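Local coordinates for protein AtGH3.15 acyl acid amido synthetase (Arabidopsis thaliana, PDB 6E1Q) that joins glutamine, and possibly cysteine, to the auxin precursor indole-3-butyric acid in an ATP-dependent reaction, and also conjugates the herbicide 2,4-DB, at residues V499-L511 with K523-P535. Numbering follows the deposited sequence.
Sequences VMEECCFTVEESL and KNIGPLEIKVVKP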
loop_
_atom_site.group_PDB
_atom_site.type_symbol
_atom_site.label_atom_id
_atom_site.label_comp_id
_atom_site.label_asym_id
_atom_site.label_seq_id
_atom_site.Cartn_x
_atom_site.Cartn_y
_atom_site.Cartn_z
ATOM N N VAL A 499 24.662 5.429 21.956
ATOM C CA VAL A 499 24.144 4.898 20.701
ATOM C C VAL A 499 22.988 5.761 20.177
ATOM O O VAL A 499 22.931 6.060 18.980
ATOM C CB VAL A 499 23.769 3.411 20.858
ATOM C CG1 VAL A 499 22.616 3.235 21.807
ATOM C CG2 VAL A 499 23.448 2.807 19.499
ATOM N N MET A 500 22.074 6.217 21.053
ATOM C CA MET A 500 20.972 7.077 20.596
ATOM C C MET A 500 21.496 8.361 19.976
ATOM O O MET A 500 20.980 8.818 18.951
ATOM C CB MET A 500 20.005 7.407 21.749
ATOM C CG MET A 500 19.073 6.262 22.126
ATOM S SD MET A 500 18.394 5.460 20.645
ATOM C CE MET A 500 17.320 6.753 19.997
ATOM N N GLU A 501 22.535 8.946 20.574
ATOM C CA GLU A 501 23.089 10.177 20.025
ATOM C C GLU A 501 23.743 9.925 18.671
ATOM O O GLU A 501 23.667 10.773 17.769
ATOM C CB GLU A 501 24.075 10.786 21.024
ATOM C CG GLU A 501 23.378 11.377 22.260
ATOM C CD GLU A 501 24.345 12.027 23.261
ATOM O OE1 GLU A 501 25.476 11.523 23.455
ATOM O OE2 GLU A 501 23.957 13.054 23.863
ATOM N N GLU A 502 24.386 8.767 18.503
ATOM C CA GLU A 502 24.937 8.437 17.191
ATOM C C GLU A 502 23.826 8.164 16.185
ATOM O O GLU A 502 23.988 8.474 14.997
ATOM C CB GLU A 502 25.900 7.250 17.300
ATOM C CG GLU A 502 26.690 6.928 16.015
ATOM C CD GLU A 502 27.736 7.979 15.660
ATOM O OE1 GLU A 502 27.929 8.919 16.462
ATOM O OE2 GLU A 502 28.380 7.860 14.581
ATOM N N CYS A 503 22.686 7.615 16.638
ATOM C CA CYS A 503 21.530 7.474 15.751
ATOM C C CYS A 503 21.089 8.833 15.221
ATOM O O CYS A 503 20.822 8.992 14.024
ATOM C CB CYS A 503 20.360 6.798 16.480
ATOM S SG CYS A 503 20.614 5.031 16.697
ATOM N N CYS A 504 20.991 9.824 16.113
ATOM C CA CYS A 504 20.613 11.167 15.691
ATOM C C CYS A 504 21.522 11.657 14.579
ATOM O O CYS A 504 21.056 12.142 13.540
ATOM C CB CYS A 504 20.676 12.129 16.875
ATOM S SG CYS A 504 19.417 11.890 18.100
ATOM N N PHE A 505 22.834 11.522 14.786
ATOM C CA PHE A 505 23.801 11.961 13.788
ATOM C C PHE A 505 23.644 11.201 12.477
ATOM O O PHE A 505 23.772 11.786 11.393
ATOM C CB PHE A 505 25.210 11.775 14.328
ATOM C CG PHE A 505 26.261 11.941 13.304
ATOM C CD1 PHE A 505 26.587 13.206 12.833
ATOM C CD2 PHE A 505 26.935 10.834 12.798
ATOM C CE1 PHE A 505 27.591 13.377 11.879
ATOM C CE2 PHE A 505 27.928 10.990 11.834
ATOM C CZ PHE A 505 28.260 12.265 11.376
ATOM N N THR A 506 23.371 9.897 12.555
ATOM C CA THR A 506 23.347 9.078 11.349
ATOM C C THR A 506 22.183 9.462 10.454
ATOM O O THR A 506 22.316 9.454 9.227
ATOM C CB THR A 506 23.285 7.599 11.734
ATOM O OG1 THR A 506 24.390 7.315 12.590
ATOM C CG2 THR A 506 23.368 6.693 10.509
ATOM N N VAL A 507 21.032 9.793 11.048
ATOM C CA VAL A 507 19.949 10.396 10.271
ATOM C C VAL A 507 20.440 11.658 9.578
ATOM O O VAL A 507 20.247 11.842 8.370
ATOM C CB VAL A 507 18.736 10.716 11.163
ATOM C CG1 VAL A 507 17.598 11.272 10.299
ATOM C CG2 VAL A 507 18.266 9.498 11.911
ATOM N N GLU A 508 21.063 12.560 10.347
ATOM C CA GLU A 508 21.481 13.842 9.784
ATOM C C GLU A 508 22.467 13.653 8.649
ATOM O O GLU A 508 22.365 14.314 7.611
ATOM C CB GLU A 508 22.119 14.715 10.854
ATOM C CG GLU A 508 21.172 15.204 11.905
ATOM C CD GLU A 508 21.709 16.431 12.598
ATOM O OE1 GLU A 508 22.760 16.318 13.267
ATOM O OE2 GLU A 508 21.092 17.505 12.464
ATOM N N GLU A 509 23.437 12.757 8.837
ATOM C CA GLU A 509 24.459 12.537 7.827
ATOM C C GLU A 509 23.856 11.966 6.557
ATOM O O GLU A 509 24.466 12.074 5.487
ATOM C CB GLU A 509 25.544 11.609 8.400
ATOM C CG GLU A 509 26.661 11.197 7.454
ATOM C CD GLU A 509 27.723 12.276 7.255
ATOM O OE1 GLU A 509 27.614 13.360 7.868
ATOM O OE2 GLU A 509 28.675 12.034 6.481
ATOM N N SER A 510 22.659 11.375 6.656
ATOM C CA SER A 510 21.959 10.785 5.527
ATOM C C SER A 510 21.010 11.747 4.822
ATOM O O SER A 510 20.455 11.379 3.782
ATOM C CB SER A 510 21.155 9.573 5.986
ATOM O OG SER A 510 21.978 8.477 6.302
ATOM N N LEU A 511 20.775 12.941 5.366
ATOM C CA LEU A 511 19.859 13.870 4.722
ATOM C C LEU A 511 20.603 14.593 3.597
ATOM O O LEU A 511 21.779 14.321 3.327
ATOM C CB LEU A 511 19.254 14.818 5.756
ATOM C CG LEU A 511 18.474 14.139 6.896
ATOM C CD1 LEU A 511 18.055 15.134 7.959
ATOM C CD2 LEU A 511 17.257 13.375 6.397
ATOM N N LYS A 523 23.902 27.748 9.455
ATOM C CA LYS A 523 23.610 27.868 10.892
ATOM C C LYS A 523 22.121 28.022 11.198
ATOM O O LYS A 523 21.762 28.257 12.359
ATOM C CB LYS A 523 24.389 29.030 11.529
ATOM C CG LYS A 523 24.400 29.077 13.049
ATOM C CD LYS A 523 24.691 27.712 13.637
ATOM C CE LYS A 523 26.109 27.284 13.308
ATOM N NZ LYS A 523 27.043 27.712 14.384
ATOM N N ASN A 524 21.225 27.874 10.221
ATOM C CA ASN A 524 19.808 28.076 10.512
ATOM C C ASN A 524 19.077 26.802 10.922
ATOM O O ASN A 524 17.885 26.871 11.252
ATOM C CB ASN A 524 19.078 28.685 9.311
ATOM C CG ASN A 524 19.367 27.958 8.019
ATOM O OD1 ASN A 524 20.065 28.467 7.150
ATOM N ND2 ASN A 524 18.863 26.734 7.905
ATOM N N ILE A 525 19.736 25.647 10.896
ATOM C CA ILE A 525 19.130 24.380 11.300
ATOM C C ILE A 525 19.859 23.875 12.537
ATOM O O ILE A 525 21.091 23.775 12.540
ATOM C CB ILE A 525 19.162 23.340 10.165
ATOM C CG1 ILE A 525 18.285 23.803 8.998
ATOM C CG2 ILE A 525 18.645 21.994 10.654
ATOM C CD1 ILE A 525 18.576 23.101 7.681
ATOM N N GLY A 526 19.101 23.579 13.591
ATOM C CA GLY A 526 19.668 23.083 14.822
ATOM C C GLY A 526 19.844 21.573 14.814
ATOM O O GLY A 526 19.583 20.894 13.813
ATOM N N PRO A 527 20.279 21.018 15.946
ATOM C CA PRO A 527 20.636 19.593 15.984
ATOM C C PRO A 527 19.405 18.698 15.961
ATOM O O PRO A 527 18.456 18.903 16.719
ATOM C CB PRO A 527 21.407 19.454 17.304
ATOM C CG PRO A 527 21.695 20.884 17.758
ATOM C CD PRO A 527 20.573 21.696 17.217
ATOM N N LEU A 528 19.437 17.684 15.100
ATOM C CA LEU A 528 18.312 16.765 15.013
ATOM C C LEU A 528 18.090 16.072 16.348
ATOM O O LEU A 528 19.032 15.769 17.086
ATOM C CB LEU A 528 18.535 15.725 13.921
ATOM C CG LEU A 528 17.395 14.725 13.678
ATOM C CD1 LEU A 528 17.189 14.496 12.197
ATOM C CD2 LEU A 528 17.681 13.399 14.384
ATOM N N GLU A 529 16.819 15.818 16.642
ATOM C CA GLU A 529 16.395 15.251 17.911
ATOM C C GLU A 529 15.590 13.993 17.657
ATOM O O GLU A 529 14.687 13.991 16.818
ATOM C CB GLU A 529 15.550 16.261 18.688
ATOM C CG GLU A 529 14.975 15.739 19.983
ATOM C CD GLU A 529 14.353 16.858 20.822
ATOM O OE1 GLU A 529 14.174 17.980 20.294
ATOM O OE2 GLU A 529 14.052 16.613 22.007
ATOM N N ILE A 530 15.905 12.929 18.388
ATOM C CA ILE A 530 15.094 11.722 18.395
ATOM C C ILE A 530 14.449 11.614 19.764
ATOM O O ILE A 530 15.140 11.674 20.794
ATOM C CB ILE A 530 15.909 10.459 18.067
ATOM C CG1 ILE A 530 16.393 10.495 16.617
ATOM C CG2 ILE A 530 15.063 9.204 18.332
ATOM C CD1 ILE A 530 17.313 9.335 16.241
ATOM N N LYS A 531 13.123 11.478 19.773
ATOM C CA LYS A 531 12.358 11.257 20.991
ATOM C C LYS A 531 11.823 9.833 20.957
ATOM O O LYS A 531 11.157 9.435 19.995
ATOM C CB LYS A 531 11.227 12.277 21.130
ATOM C CG LYS A 531 11.711 13.741 21.215
ATOM C CD LYS A 531 10.569 14.755 21.058
ATOM C CE LYS A 531 10.623 15.832 22.120
ATOM N NZ LYS A 531 10.386 17.205 21.602
ATOM N N VAL A 532 12.164 9.053 21.975
ATOM C CA VAL A 532 11.651 7.695 22.093
ATOM C C VAL A 532 10.284 7.743 22.761
ATOM O O VAL A 532 10.123 8.338 23.832
ATOM C CB VAL A 532 12.634 6.820 22.880
ATOM C CG1 VAL A 532 12.050 5.444 23.125
ATOM C CG2 VAL A 532 13.941 6.715 22.108
ATOM N N VAL A 533 9.290 7.136 22.126
ATOM C CA VAL A 533 7.932 7.144 22.661
ATOM C C VAL A 533 7.606 5.768 23.215
ATOM O O VAL A 533 8.132 4.749 22.755
ATOM C CB VAL A 533 6.900 7.587 21.607
ATOM C CG1 VAL A 533 7.092 9.058 21.299
ATOM C CG2 VAL A 533 7.054 6.753 20.330
ATOM N N LYS A 534 6.748 5.750 24.234
ATOM C CA LYS A 534 6.323 4.504 24.857
ATOM C C LYS A 534 5.661 3.582 23.832
ATOM O O LYS A 534 5.056 4.049 22.859
ATOM C CB LYS A 534 5.350 4.799 26.004
ATOM C CG LYS A 534 5.454 3.846 27.195
ATOM C CD LYS A 534 4.288 3.990 28.182
ATOM C CE LYS A 534 4.786 3.909 29.635
ATOM N NZ LYS A 534 3.680 3.964 30.626
ATOM N N PRO A 535 5.774 2.264 24.015
ATOM C CA PRO A 535 5.044 1.328 23.151
ATOM C C PRO A 535 3.549 1.639 23.127
ATOM O O PRO A 535 2.965 2.076 24.123
ATOM C CB PRO A 535 5.315 -0.035 23.800
ATOM C CG PRO A 535 6.627 0.134 24.491
ATOM C CD PRO A 535 6.699 1.572 24.936
#
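In the C-terminal domain of this GH3 enzyme, a helix lies across one face of a four-stranded mixed sheet: the axes of helix 499-510 and strand 529-533 come within 8.1 Å, at 130° between their N-to-C directions. Ile530 and Leu528, two residues apart, both turn into the helix. Ile530 packs against Met500, Cys503 and Cys504, with CG1 3.6 Å from Cys504 SG and CD1 reaching the backbone between Cys503 and Cys504. A bend at chi2 (-44°) and another at chi3 curl the Met500 chain round, carrying CE to 3.7 Å from Ile530 CG2, with Val532 CG2 just beyond. Leu528 divides its branches: CD2 lies 3.7 Å from Cys504 O, while CD1 meets Val507 CG1 at 3.8 Å. Val507 also touches Ala447 and Ala451 of helix 441-452. The side chains of Glu508 and Leu528 run alongside each other, pointing opposite ways, with Glu508 CG 3.4 Å from Leu528 CB. The buried carboxylate of Glu508 is gripped by Tyr515 and Arg519 at OE2 and by Ser580 at OE1. With an alanine here, Arg519 would probably lose this countercharge and a gap would open beside Leu528 CB. The one hydrogen bond between the two segments is weak: Leu528 N to Glu508 OE2, 3.1 Å, bent to 148° at the hydrogen.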